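Local coordinates for lipoprotein (Colwellia psychrerythraea, PDB 3O0Y) that is a putative lipoprotein of unknown function, from a family grouped with metallopeptidases, and probably acts at the bacterial cell envelope, at residues I146-V151 with G172-L177; Y206-T211 with A264-L269; V313-G318 with G555-M560; L564-Q569 with A596-N601. All coordinates share one frame; numbering follows the deposited sequence.

Interaction 1 (I146-V151 with G172-L177); sequences IDIPRV and GQFDKL
Ile-148, from helix 144-154, sends its two branches to two different partners on helix 174-190, Phe-174 and Leu-177. This is the tight part of the contact. The methyl CG2 of Ile-148 lies 3.9 Å from CZ at the far end of the Phe-174 ring, the isoleucine and the ring passing alongside one another, pointing opposite ways. With Leu-177 the meeting is tip to tip: CD1 of Ile-148 is 3.9 Å from CD2 of Leu-177 and equally near its CD1, fitting against the fork of the leucine. The division follows from chi1 of -74°, which turns CG2 opposite the backbone N while CG1 lies beside it and carries CD1 to the leucine. On its own helix Leu-177 also lays CD2 over one face of the Phe-174 ring, 3.9 Å above the plane and toward the rim, so ring and methyls form one apolar patch. Leu-48 adds to it at Ile-148, and Val-254 and Tyr-258 of helix 236-268 at Phe-174.

Away from this patch the pairing soon opens. The closest CA atoms, those of Ile-148 and Phe-174, are still 10.0 Å apart, so the helices meet through the ends of their side chains. Asp-175 and Lys-176 lie on the solvent side of their helix, Lys-176 in a cation-pi contact with Phe-70. Arg-150 instead extends to Trp-418, and Pro-149 breaks the helical bonding beside Ile-148. With methyl and ring carbons alone in touch, cohesion here should rest on hydrophobic burial and shape rather than on directed bonds.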
loop_
_atom_site.group_PDB
_atom_site.type_symbol
_atom_site.label_atom_id
_atom_site.label_comp_id
_atom_site.label_asym_id
_atom_site.label_seq_id
_atom_site.Cartn_x
_atom_site.Cartn_y
_atom_site.Cartn_z
ATOM N N ILE A 146 13.181 -6.076 -0.287
ATOM C CA ILE A 146 12.170 -6.556 0.634
ATOM C C ILE A 146 11.038 -7.075 -0.206
ATOM O O ILE A 146 10.503 -8.156 0.032
ATOM C CB ILE A 146 11.685 -5.402 1.561
ATOM C CG1 ILE A 146 12.761 -5.029 2.551
ATOM C CG2 ILE A 146 10.438 -5.806 2.275
ATOM C CD1 ILE A 146 12.369 -3.855 3.594
ATOM N N ASP A 147 10.626 -6.320 -1.227
ATOM C CA ASP A 147 9.436 -6.760 -1.987
ATOM C C ASP A 147 9.658 -7.887 -2.996
ATOM O O ASP A 147 8.737 -8.613 -3.288
ATOM C CB ASP A 147 8.718 -5.622 -2.688
ATOM C CG ASP A 147 8.282 -4.530 -1.687
ATOM O OD1 ASP A 147 7.837 -4.890 -0.570
ATOM O OD2 ASP A 147 8.522 -3.353 -1.992
ATOM N N ILE A 148 10.812 -7.987 -3.602
ATOM C CA ILE A 148 10.988 -9.028 -4.613
ATOM C C ILE A 148 10.933 -10.400 -3.902
ATOM O O ILE A 148 10.232 -11.334 -4.352
ATOM C CB ILE A 148 12.258 -8.793 -5.384
ATOM C CG1 ILE A 148 12.090 -7.607 -6.350
ATOM C CG2 ILE A 148 12.717 -10.075 -6.196
ATOM C CD1 ILE A 148 13.427 -7.201 -6.888
ATOM N N PRO A 149 11.596 -10.554 -2.741
ATOM C CA PRO A 149 11.412 -11.871 -2.034
ATOM C C PRO A 149 9.981 -12.144 -1.644
ATOM O O PRO A 149 9.486 -13.267 -1.776
ATOM C CB PRO A 149 12.287 -11.734 -0.793
ATOM C CG PRO A 149 13.339 -10.829 -1.206
ATOM C CD PRO A 149 12.705 -9.787 -2.137
ATOM N N ARG A 150 9.262 -11.110 -1.217
ATOM C CA ARG A 150 7.840 -11.304 -0.882
ATOM C C ARG A 150 6.979 -11.792 -2.073
ATOM O O ARG A 150 6.126 -12.688 -1.921
ATOM C CB ARG A 150 7.222 -10.016 -0.231
ATOM C CG ARG A 150 5.713 -10.146 0.132
ATOM C CD ARG A 150 5.254 -10.514 1.620
ATOM N NE ARG A 150 3.759 -10.400 1.800
ATOM C CZ ARG A 150 2.975 -11.012 2.715
ATOM N NH1 ARG A 150 3.432 -11.869 3.660
ATOM N NH2 ARG A 150 1.678 -10.752 2.655
ATOM N N VAL A 151 7.179 -11.184 -3.241
ATOM C CA VAL A 151 6.424 -11.572 -4.441
ATOM C C VAL A 151 6.764 -13.019 -4.812
ATOM O O VAL A 151 5.880 -13.815 -5.168
ATOM C CB VAL A 151 6.626 -10.621 -5.623
ATOM C CG1 VAL A 151 6.042 -11.216 -6.952
ATOM C CG2 VAL A 151 6.012 -9.239 -5.325
ATOM N N GLY A 172 18.984 -16.806 -9.338
ATOM C CA GLY A 172 20.296 -16.726 -9.936
ATOM C C GLY A 172 20.678 -15.372 -10.429
ATOM O O GLY A 172 21.852 -15.115 -10.629
ATOM N N GLN A 173 19.712 -14.462 -10.531
ATOM C CA GLN A 173 20.012 -13.088 -10.983
ATOM C C GLN A 173 20.133 -12.086 -9.841
ATOM O O GLN A 173 20.218 -10.860 -10.071
ATOM C CB GLN A 173 18.904 -12.667 -11.927
ATOM C CG GLN A 173 18.902 -13.526 -13.207
ATOM C CD GLN A 173 17.748 -13.215 -14.044
ATOM O OE1 GLN A 173 16.711 -13.899 -14.011
ATOM N NE2 GLN A 173 17.882 -12.142 -14.790
ATOM N N PHE A 174 20.184 -12.585 -8.605
ATOM C CA PHE A 174 20.210 -11.668 -7.451
ATOM C C PHE A 174 21.543 -10.940 -7.347
ATOM O O PHE A 174 21.638 -9.837 -6.727
ATOM C CB PHE A 174 19.890 -12.388 -6.169
ATOM C CG PHE A 174 18.457 -12.307 -5.776
ATOM C CD1 PHE A 174 17.483 -12.769 -6.614
ATOM C CD2 PHE A 174 18.076 -11.769 -4.581
ATOM C CE1 PHE A 174 16.170 -12.759 -6.253
ATOM C CE2 PHE A 174 16.777 -11.755 -4.216
ATOM C CZ PHE A 174 15.800 -12.194 -5.106
ATOM N N ASP A 175 22.575 -11.494 -7.987
ATOM C CA ASP A 175 23.840 -10.762 -8.032
ATOM C C ASP A 175 23.727 -9.444 -8.812
ATOM O O ASP A 175 24.181 -8.391 -8.345
ATOM C CB ASP A 175 25.011 -11.591 -8.596
ATOM C CG ASP A 175 24.703 -12.280 -9.946
ATOM O OD1 ASP A 175 23.543 -12.397 -10.403
ATOM O OD2 ASP A 175 25.682 -12.819 -10.540
ATOM N N LYS A 176 23.096 -9.495 -9.979
ATOM C CA LYS A 176 22.934 -8.273 -10.742
ATOM C C LYS A 176 21.941 -7.368 -10.039
ATOM O O LYS A 176 22.105 -6.173 -10.069
ATOM C CB LYS A 176 22.495 -8.564 -12.184
ATOM C CG LYS A 176 22.496 -7.329 -13.077
ATOM C CD LYS A 176 22.417 -7.683 -14.577
ATOM C CE LYS A 176 22.043 -6.462 -15.422
ATOM N NZ LYS A 176 21.732 -6.849 -16.833
ATOM N N LEU A 177 20.882 -7.922 -9.466
ATOM C CA LEU A 177 19.928 -7.080 -8.708
ATOM C C LEU A 177 20.697 -6.218 -7.692
ATOM O O LEU A 177 20.603 -4.967 -7.684
ATOM C CB LEU A 177 18.929 -7.929 -7.956
ATOM C CG LEU A 177 17.951 -7.233 -7.044
ATOM C CD1 LEU A 177 17.080 -6.225 -7.871
ATOM C CD2 LEU A 177 17.116 -8.288 -6.279
#

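Interaction 2 (Y206-T211 with A264-L269); sequences YLKGFT and ASEQLL
Leu-207 and Ser-265 point their CB atoms at one another across the gap between helices 197-210 and 236-268, yet barely touch: CD1 of Leu-207 lies 4.1 Å from OG of Ser-265. This methyl is the atom of Leu-207 that comes nearest, its CG set opposite the carbonyl carbon (chi1 -68°). The serine hydroxyl is turned the same way relative to its own backbone, where it bonds to the carbonyl of Val-261 one turn earlier; a weak bond links it to Gln-185 as well. Its polarity is thus met elsewhere, and toward the leucine it offers van der Waals contact.

Beside this buried pair a second pair runs nearer the surface. Lys-208 starts off to the side and brings NZ round toward Glu-266, whose carboxylate likewise swings inward. NZ stops 4.2 Å from OE1 of Glu-266, too long for a salt bridge, so the attraction between the charges is probably modest. Glu-262 also lies against the lysine. Tyr-258 of helix 236-268 and Leu-145 of helix 144-154 also touch Leu-207. Such layering, with a leucine-serine contact buried and opposite charges at the rim, is that of two helices packed at the outer side of a helical domain.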
loop_
_atom_site.group_PDB
_atom_site.type_symbol
_atom_site.label_atom_id
_atom_site.label_comp_id
_atom_site.label_asym_id
_atom_site.label_seq_id
_atom_site.Cartn_x
_atom_site.Cartn_y
_atom_site.Cartn_z
ATOM N N TYR A 206 17.462 -5.295 8.625
ATOM C CA TYR A 206 16.709 -6.206 7.737
ATOM C C TYR A 206 17.652 -7.078 6.922
ATOM O O TYR A 206 17.501 -8.298 6.836
ATOM C CB TYR A 206 15.798 -5.410 6.789
ATOM C CG TYR A 206 15.278 -6.305 5.665
ATOM C CD1 TYR A 206 14.224 -7.177 5.873
ATOM C CD2 TYR A 206 15.906 -6.321 4.411
ATOM C CE1 TYR A 206 13.780 -8.031 4.849
ATOM C CE2 TYR A 206 15.453 -7.164 3.393
ATOM C CZ TYR A 206 14.411 -8.028 3.636
ATOM O OH TYR A 206 13.982 -8.854 2.586
ATOM N N LEU A 207 18.641 -6.424 6.315
ATOM C CA LEU A 207 19.585 -7.102 5.418
ATOM C C LEU A 207 20.420 -8.154 6.188
ATOM O O LEU A 207 20.667 -9.269 5.686
ATOM C CB LEU A 207 20.513 -6.091 4.764
ATOM C CG LEU A 207 19.853 -5.129 3.773
ATOM C CD1 LEU A 207 20.793 -3.993 3.359
ATOM C CD2 LEU A 207 19.331 -5.887 2.523
ATOM N N LYS A 208 20.869 -7.788 7.398
ATOM C CA LYS A 208 21.544 -8.754 8.284
ATOM C C LYS A 208 20.614 -9.922 8.647
ATOM O O LYS A 208 21.024 -11.080 8.587
ATOM C CB LYS A 208 22.004 -8.059 9.558
ATOM C CG LYS A 208 22.855 -8.879 10.442
ATOM C CD LYS A 208 23.292 -8.080 11.711
ATOM C CE LYS A 208 24.436 -7.137 11.394
ATOM N NZ LYS A 208 24.229 -5.697 11.844
ATOM N N GLY A 209 19.394 -9.610 9.039
ATOM C CA GLY A 209 18.400 -10.608 9.404
ATOM C C GLY A 209 18.135 -11.583 8.261
ATOM O O GLY A 209 17.902 -12.817 8.477
ATOM N N PHE A 210 18.213 -11.068 7.038
ATOM C CA PHE A 210 17.863 -11.888 5.822
ATOM C C PHE A 210 18.783 -13.115 5.619
ATOM O O PHE A 210 18.286 -14.218 5.257
ATOM C CB PHE A 210 17.846 -11.000 4.553
ATOM C CG PHE A 210 17.133 -11.615 3.356
ATOM C CD1 PHE A 210 15.769 -11.476 3.198
ATOM C CD2 PHE A 210 17.842 -12.294 2.388
ATOM C CE1 PHE A 210 15.145 -11.975 2.063
ATOM C CE2 PHE A 210 17.222 -12.814 1.277
ATOM C CZ PHE A 210 15.874 -12.665 1.121
ATOM N N THR A 211 20.064 -12.948 5.953
ATOM C CA THR A 211 21.079 -13.993 5.836
ATOM C C THR A 211 21.588 -14.505 7.184
ATOM O O THR A 211 22.657 -15.127 7.251
ATOM C CB THR A 211 22.287 -13.537 4.975
ATOM O OG1 THR A 211 23.053 -12.561 5.676
ATOM C CG2 THR A 211 21.832 -13.040 3.574
ATOM N N ALA A 264 27.577 -2.199 1.789
ATOM C CA ALA A 264 27.484 -0.877 1.160
ATOM C C ALA A 264 26.726 0.130 2.026
ATOM O O ALA A 264 27.120 1.312 2.139
ATOM C CB ALA A 264 26.859 -0.999 -0.262
ATOM N N SER A 265 25.593 -0.327 2.569
ATOM C CA SER A 265 24.763 0.486 3.423
ATOM C C SER A 265 25.506 0.879 4.691
ATOM O O SER A 265 25.489 2.063 5.082
ATOM C CB SER A 265 23.475 -0.264 3.755
ATOM O OG SER A 265 22.719 -0.473 2.567
ATOM N N GLU A 266 26.206 -0.092 5.296
ATOM C CA GLU A 266 27.103 0.231 6.423
ATOM C C GLU A 266 28.122 1.345 6.107
ATOM O O GLU A 266 28.294 2.269 6.932
ATOM C CB GLU A 266 27.795 -1.039 6.939
ATOM C CG GLU A 266 26.867 -1.858 7.806
ATOM C CD GLU A 266 27.395 -3.249 8.187
ATOM O OE1 GLU A 266 26.912 -3.786 9.201
ATOM O OE2 GLU A 266 28.253 -3.814 7.471
ATOM N N GLN A 267 28.761 1.296 4.932
ATOM C CA GLN A 267 29.655 2.381 4.462
ATOM C C GLN A 267 29.001 3.753 4.444
ATOM O O GLN A 267 29.669 4.735 4.608
ATOM C CB GLN A 267 30.179 2.196 3.014
ATOM C CG GLN A 267 30.972 0.957 2.666
ATOM C CD GLN A 267 31.816 0.463 3.776
ATOM O OE1 GLN A 267 32.889 1.044 4.091
ATOM N NE2 GLN A 267 31.388 -0.643 4.367
ATOM N N LEU A 268 27.708 3.815 4.157
ATOM C CA LEU A 268 26.995 5.090 4.119
ATOM C C LEU A 268 26.552 5.698 5.453
ATOM O O LEU A 268 26.205 6.870 5.515
ATOM C CB LEU A 268 25.708 4.868 3.289
ATOM C CG LEU A 268 25.647 5.600 1.984
ATOM C CD1 LEU A 268 26.943 5.776 1.289
ATOM C CD2 LEU A 268 24.618 4.859 1.090
ATOM N N LEU A 269 26.566 4.900 6.520
ATOM C CA LEU A 269 26.104 5.333 7.831
ATOM C C LEU A 269 26.763 6.593 8.337
ATOM O O LEU A 269 26.121 7.435 8.926
ATOM C CB LEU A 269 26.306 4.194 8.834
ATOM C CG LEU A 269 25.142 3.653 9.684
ATOM C CD1 LEU A 269 23.716 3.857 9.122
ATOM C CD2 LEU A 269 25.420 2.183 10.051
#

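Interaction 3 (V313-G318 with G555-M560); sequences VARISG and GYKLGM. With SO4 (sulfate ion), chain D.
NZ of Lys-557 comes up to the edge of the Arg-315 guanidinium, in its plane, 3.7 Å from NH2. Two carboxylates probably offset the nearness of the cations: Glu-312 and Glu-501 each form salt bridges to both Arg-315 and Lys-557, so the like charges share a pair of anions. Ile-316 borders the group, its CG1 3.5 Å above the guanidinium plane of Arg-315 and its CD1 4.3 Å from NZ of Lys-557. A bend at chi3 (67°) folds the arginine back over this isoleucine, while a bend at chi2 turns the lysine chain toward helix 302-326. The four charged groups form a salt-bridge network tying three helices, 302-326, 491-515 and 555-574, the first distant in sequence from the other two.

One residue back on helix 555-574, Tyr-556 serves a separate site. Its OH donates to O3 of a bound sulfate at 2.7 Å, and O1 of the sulfate comes within 3.3 Å of the tyrosine CE1. Arg-504, Arg-507 and Arg-545 also bond the ion, which probably came from the crystallisation liquor but is consistent with a pocket suited to an anion. A phenylalanine in place of Tyr-556 would probably leave sulfate O3 without this donor and Gln-552 without its hydroxyl partner. Arg-507 also makes a cation-pi contact with the tyrosine ring, and Glu-471 and Leu-475 of helix 467-483 pack against it.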
loop_
_atom_site.group_PDB
_atom_site.type_symbol
_atom_site.label_atom_id
_atom_site.label_comp_id
_atom_site.label_asym_id
_atom_site.label_seq_id
_atom_site.Cartn_x
_atom_site.Cartn_y
_atom_site.Cartn_z
ATOM N N VAL A 313 -8.029 16.010 14.824
ATOM C CA VAL A 313 -7.652 15.344 16.087
ATOM C C VAL A 313 -8.533 15.898 17.172
ATOM O O VAL A 313 -9.035 15.138 17.999
ATOM C CB VAL A 313 -6.130 15.571 16.416
ATOM C CG1 VAL A 313 -5.858 15.328 17.895
ATOM C CG2 VAL A 313 -5.172 14.672 15.474
ATOM N N ALA A 314 -8.759 17.220 17.203
ATOM C CA ALA A 314 -9.562 17.823 18.251
ATOM C C ALA A 314 -10.974 17.311 18.115
ATOM O O ALA A 314 -11.633 16.957 19.121
ATOM C CB ALA A 314 -9.535 19.345 18.183
ATOM N N ARG A 315 -11.474 17.250 16.877
ATOM C CA ARG A 315 -12.889 16.916 16.657
ATOM C C ARG A 315 -13.168 15.463 17.076
ATOM O O ARG A 315 -14.071 15.174 17.843
ATOM C CB ARG A 315 -13.250 17.078 15.197
ATOM C CG ARG A 315 -14.701 16.713 14.873
ATOM C CD ARG A 315 -15.003 16.745 13.391
ATOM N NE ARG A 315 -14.302 15.700 12.613
ATOM C CZ ARG A 315 -14.606 14.413 12.540
ATOM N NH1 ARG A 315 -15.660 13.890 13.159
ATOM N NH2 ARG A 315 -13.880 13.661 11.730
ATOM N N ILE A 316 -12.318 14.573 16.586
ATOM C CA ILE A 316 -12.546 13.111 16.786
ATOM C C ILE A 316 -12.352 12.755 18.269
ATOM O O ILE A 316 -13.135 11.975 18.860
ATOM C CB ILE A 316 -11.637 12.283 15.893
ATOM C CG1 ILE A 316 -11.933 12.532 14.402
ATOM C CG2 ILE A 316 -11.848 10.738 16.170
ATOM C CD1 ILE A 316 -10.760 12.027 13.522
ATOM N N SER A 317 -11.308 13.304 18.874
ATOM C CA SER A 317 -11.044 13.147 20.314
ATOM C C SER A 317 -12.251 13.544 21.132
ATOM O O SER A 317 -12.687 12.838 22.110
ATOM C CB SER A 317 -9.842 14.036 20.734
ATOM O OG SER A 317 -8.764 13.291 20.285
ATOM N N GLY A 318 -12.824 14.690 20.765
ATOM C CA GLY A 318 -14.005 15.196 21.464
ATOM C C GLY A 318 -15.208 14.294 21.372
ATOM O O GLY A 318 -15.904 14.048 22.357
ATOM N N GLY A 555 -2.709 10.448 2.463
ATOM C CA GLY A 555 -3.787 10.047 1.585
ATOM C C GLY A 555 -5.046 9.682 2.270
ATOM O O GLY A 555 -6.186 9.900 1.750
ATOM N N TYR A 556 -4.864 9.116 3.448
ATOM C CA TYR A 556 -5.963 8.484 4.195
ATOM C C TYR A 556 -7.002 9.556 4.525
ATOM O O TYR A 556 -8.175 9.471 4.114
ATOM C CB TYR A 556 -5.454 7.854 5.515
ATOM C CG TYR A 556 -4.480 6.748 5.309
ATOM C CD1 TYR A 556 -4.909 5.429 5.301
ATOM C CD2 TYR A 556 -3.127 7.004 5.020
ATOM C CE1 TYR A 556 -4.061 4.441 4.996
ATOM C CE2 TYR A 556 -2.274 5.986 4.748
ATOM C CZ TYR A 556 -2.736 4.715 4.669
ATOM O OH TYR A 556 -1.870 3.692 4.386
ATOM N N LYS A 557 -6.616 10.555 5.313
ATOM C CA LYS A 557 -7.573 11.586 5.682
ATOM C C LYS A 557 -7.879 12.529 4.515
ATOM O O LYS A 557 -8.986 13.009 4.419
ATOM C CB LYS A 557 -7.154 12.351 6.937
ATOM C CG LYS A 557 -7.780 11.792 8.157
ATOM C CD LYS A 557 -9.244 12.289 8.190
ATOM C CE LYS A 557 -10.086 11.623 9.212
ATOM N NZ LYS A 557 -11.526 12.220 9.283
ATOM N N LEU A 558 -6.899 12.974 3.730
ATOM C CA LEU A 558 -7.239 13.945 2.671
ATOM C C LEU A 558 -8.254 13.315 1.672
ATOM O O LEU A 558 -9.205 13.959 1.231
ATOM C CB LEU A 558 -5.995 14.454 1.983
ATOM C CG LEU A 558 -5.097 15.284 2.871
ATOM C CD1 LEU A 558 -3.838 15.727 2.098
ATOM C CD2 LEU A 558 -5.852 16.435 3.529
ATOM N N GLY A 559 -8.079 12.027 1.351
ATOM C CA GLY A 559 -8.963 11.388 0.469
ATOM C C GLY A 559 -10.338 11.205 1.116
ATOM O O GLY A 559 -11.352 11.428 0.452
ATOM N N MET A 560 -10.396 10.781 2.377
ATOM C CA MET A 560 -11.642 10.593 3.066
ATOM C C MET A 560 -12.447 11.912 3.144
ATOM O O MET A 560 -13.664 11.923 2.861
ATOM C CB MET A 560 -11.436 9.945 4.454
ATOM C CG MET A 560 -12.744 9.613 5.177
ATOM S SD MET A 560 -12.556 9.681 7.092
ATOM C CE MET A 560 -14.190 8.997 7.593
HETATM S S SO4 D . -2.582 1.339 6.929
HETATM O O1 SO4 D . -3.599 2.299 7.436
HETATM O O2 SO4 D . -3.000 0.022 7.279
HETATM O O3 SO4 D . -2.484 1.343 5.449
HETATM O O4 SO4 D . -1.263 1.729 7.353
#

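Interaction 4 (L564-Q569 with A596-N601)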
loop_
_atom_site.group_PDB
_atom_site.type_symbol
_atom_site.label_atom_id
_atom_site.label_comp_id
_atom_site.label_asym_id
_atom_site.label_seq_id
_atom_site.Cartn_x
_atom_site.Cartn_y
_atom_site.Cartn_z
ATOM N N LEU A 564 -16.159 12.622 1.468
ATOM C CA LEU A 564 -17.237 13.134 2.266
ATOM C C LEU A 564 -17.744 14.535 1.820
ATOM O O LEU A 564 -18.974 14.819 1.844
ATOM C CB LEU A 564 -16.809 13.132 3.738
ATOM C CG LEU A 564 -16.806 11.784 4.451
ATOM C CD1 LEU A 564 -16.258 11.971 5.869
ATOM C CD2 LEU A 564 -18.263 11.248 4.491
ATOM N N SER A 565 -16.835 15.389 1.377
ATOM C CA SER A 565 -17.209 16.706 0.872
ATOM C C SER A 565 -18.045 16.592 -0.409
ATOM O O SER A 565 -19.085 17.263 -0.557
ATOM C CB SER A 565 -15.936 17.488 0.559
ATOM O OG SER A 565 -16.314 18.754 0.047
ATOM N N LEU A 566 -17.647 15.664 -1.292
ATOM C CA LEU A 566 -18.437 15.358 -2.455
ATOM C C LEU A 566 -19.796 14.818 -2.128
ATOM O O LEU A 566 -20.782 15.176 -2.789
ATOM C CB LEU A 566 -17.651 14.478 -3.446
ATOM C CG LEU A 566 -16.426 15.136 -4.141
ATOM C CD1 LEU A 566 -15.657 13.950 -4.777
ATOM C CD2 LEU A 566 -16.864 16.208 -5.232
ATOM N N ARG A 567 -19.869 13.940 -1.131
ATOM C CA ARG A 567 -21.145 13.374 -0.729
ATOM C C ARG A 567 -22.068 14.484 -0.232
ATOM O O ARG A 567 -23.276 14.460 -0.482
ATOM C CB ARG A 567 -20.903 12.289 0.300
ATOM C CG ARG A 567 -22.137 11.441 0.582
ATOM C CD ARG A 567 -21.816 10.194 1.445
ATOM N NE ARG A 567 -21.754 10.586 2.847
ATOM C CZ ARG A 567 -21.881 9.764 3.878
ATOM N NH1 ARG A 567 -21.933 8.452 3.687
ATOM N NH2 ARG A 567 -21.887 10.274 5.114
ATOM N N GLU A 568 -21.503 15.386 0.559
ATOM C CA GLU A 568 -22.269 16.475 1.141
ATOM C C GLU A 568 -22.746 17.408 0.046
ATOM O O GLU A 568 -23.925 17.816 0.098
ATOM C CB GLU A 568 -21.485 17.246 2.205
ATOM C CG GLU A 568 -21.360 16.492 3.459
ATOM C CD GLU A 568 -22.716 16.085 4.097
ATOM O OE1 GLU A 568 -23.680 16.908 4.075
ATOM O OE2 GLU A 568 -22.808 14.941 4.636
ATOM N N GLN A 569 -21.933 17.593 -1.002
ATOM C CA GLN A 569 -22.363 18.426 -2.173
ATOM C C GLN A 569 -23.550 17.774 -2.876
ATOM O O GLN A 569 -24.536 18.428 -3.261
ATOM C CB GLN A 569 -21.218 18.569 -3.167
ATOM C CG GLN A 569 -20.064 19.536 -2.769
ATOM C CD GLN A 569 -18.870 19.504 -3.816
ATOM O OE1 GLN A 569 -19.078 19.264 -5.021
ATOM N NE2 GLN A 569 -17.676 19.748 -3.353
ATOM N N ALA A 596 -9.762 15.262 -8.905
ATOM C CA ALA A 596 -10.361 16.145 -9.903
ATOM C C ALA A 596 -11.283 15.347 -10.843
ATOM O O ALA A 596 -12.353 15.837 -11.221
ATOM C CB ALA A 596 -9.292 16.851 -10.704
ATOM N N VAL A 597 -10.922 14.100 -11.141
ATOM C CA VAL A 597 -11.728 13.284 -12.020
ATOM C C VAL A 597 -12.945 12.738 -11.248
ATOM O O VAL A 597 -14.051 12.682 -11.795
ATOM C CB VAL A 597 -10.899 12.136 -12.619
ATOM C CG1 VAL A 597 -11.788 11.168 -13.380
ATOM C CG2 VAL A 597 -9.815 12.688 -13.534
ATOM N N LEU A 598 -12.738 12.291 -10.021
ATOM C CA LEU A 598 -13.867 11.875 -9.175
ATOM C C LEU A 598 -14.889 13.050 -9.099
ATOM O O LEU A 598 -16.083 12.823 -9.257
ATOM C CB LEU A 598 -13.370 11.492 -7.778
ATOM C CG LEU A 598 -14.487 11.050 -6.796
ATOM C CD1 LEU A 598 -15.309 9.875 -7.341
ATOM C CD2 LEU A 598 -13.850 10.705 -5.425
ATOM N N SER A 599 -14.414 14.297 -8.949
ATOM C CA SER A 599 -15.382 15.437 -8.811
ATOM C C SER A 599 -16.149 15.601 -10.140
ATOM O O SER A 599 -17.339 15.885 -10.127
ATOM C CB SER A 599 -14.752 16.789 -8.438
ATOM O OG SER A 599 -13.914 16.595 -7.279
ATOM N N ARG A 600 -15.422 15.503 -11.249
ATOM C CA ARG A 600 -16.058 15.608 -12.578
ATOM C C ARG A 600 -17.133 14.547 -12.772
ATOM O O ARG A 600 -18.216 14.843 -13.314
ATOM C CB ARG A 600 -15.022 15.486 -13.710
ATOM C CG ARG A 600 -15.709 15.398 -15.055
ATOM C CD ARG A 600 -14.685 15.214 -16.186
ATOM N NE ARG A 600 -13.707 16.266 -16.047
ATOM C CZ ARG A 600 -12.400 16.130 -16.203
ATOM N NH1 ARG A 600 -11.843 14.958 -16.527
ATOM N NH2 ARG A 600 -11.638 17.200 -16.046
ATOM N N ASN A 601 -16.851 13.310 -12.324
ATOM C CA ASN A 601 -17.849 12.222 -12.457
ATOM C C ASN A 601 -19.073 12.422 -11.562
ATOM O O ASN A 601 -20.230 12.187 -11.974
ATOM C CB ASN A 601 -17.213 10.836 -12.210
ATOM C CG ASN A 601 -16.278 10.445 -13.339
ATOM O OD1 ASN A 601 -16.416 10.976 -14.460
ATOM N ND2 ASN A 601 -15.388 9.453 -13.103
#
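A close helix-helix packing near the C-terminus sets Leu-566 of helix 555-574 against Leu-598 and Ser-599 of helix 595-608. The backbones approach to 7.1 Å between the CA atoms of Leu-566 and Ser-599, a spacing consistent with the small serine side chain. Leu-566 is the single residue of its segment that does the touching, and it divides its fork between the two partners. Its CD1 lies 3.7 Å from CG of Leu-598 and 3.8 Å from that residue's CD2, the two leucine side chains crossing obliquely. The Leu-598 chain leaves its backbone to one side but brings its end round, with CG opposite the backbone N (chi1 179°).

The other methyl of Leu-566, CD2, rests on Ser-599, 3.9 Å from its CB. Shortening Leu-566 to an alanine is likely to open a gap between the helices, leaving Leu-598 without the methyl that packs against its branch point and Ser-599 without its apolar cover.

Helix 580-588, between the two in sequence, flanks the pair: Val-587 packs on Leu-598, while Phe-583 lies against Arg-567, which forms a salt bridge to Glu-483. On another side of helix 595-608, Arg-600 and Asn-601 both bond to Asn-104 of helix 100-117, so the last helix also contacts a helix from the N-terminal part of the chain. The hydroxyl of Ser-599 is already taken up by the carbonyl O of Met-595 on its own helix; toward Leu-566 it makes a plain van der Waals contact, OG to CD2, at 3.6 Å.

Overall arrangement
Interactions 1 and 2 adjoin on one side of the chain: Ile-146 meets Tyr-206 and Pro-149 meets Phe-210, while helices 174-190 and 197-210 are consecutive. Interactions 3 and 4 share helix 555-574, their centres about 18 Å apart, and interaction 4 lies across the chain's centre from both members of the first pair. Interactions 1 and 4 are buried and essentially apolar, each built round one branched residue with two partners, though the backbones come closer in interaction 4. Interaction 2 is partly exposed, with a loose charge pair at its rim. Interaction 3 places a buried lysine beside an exposed arginine, probably balanced by glutamates, on the helix that also lines the sulfate site.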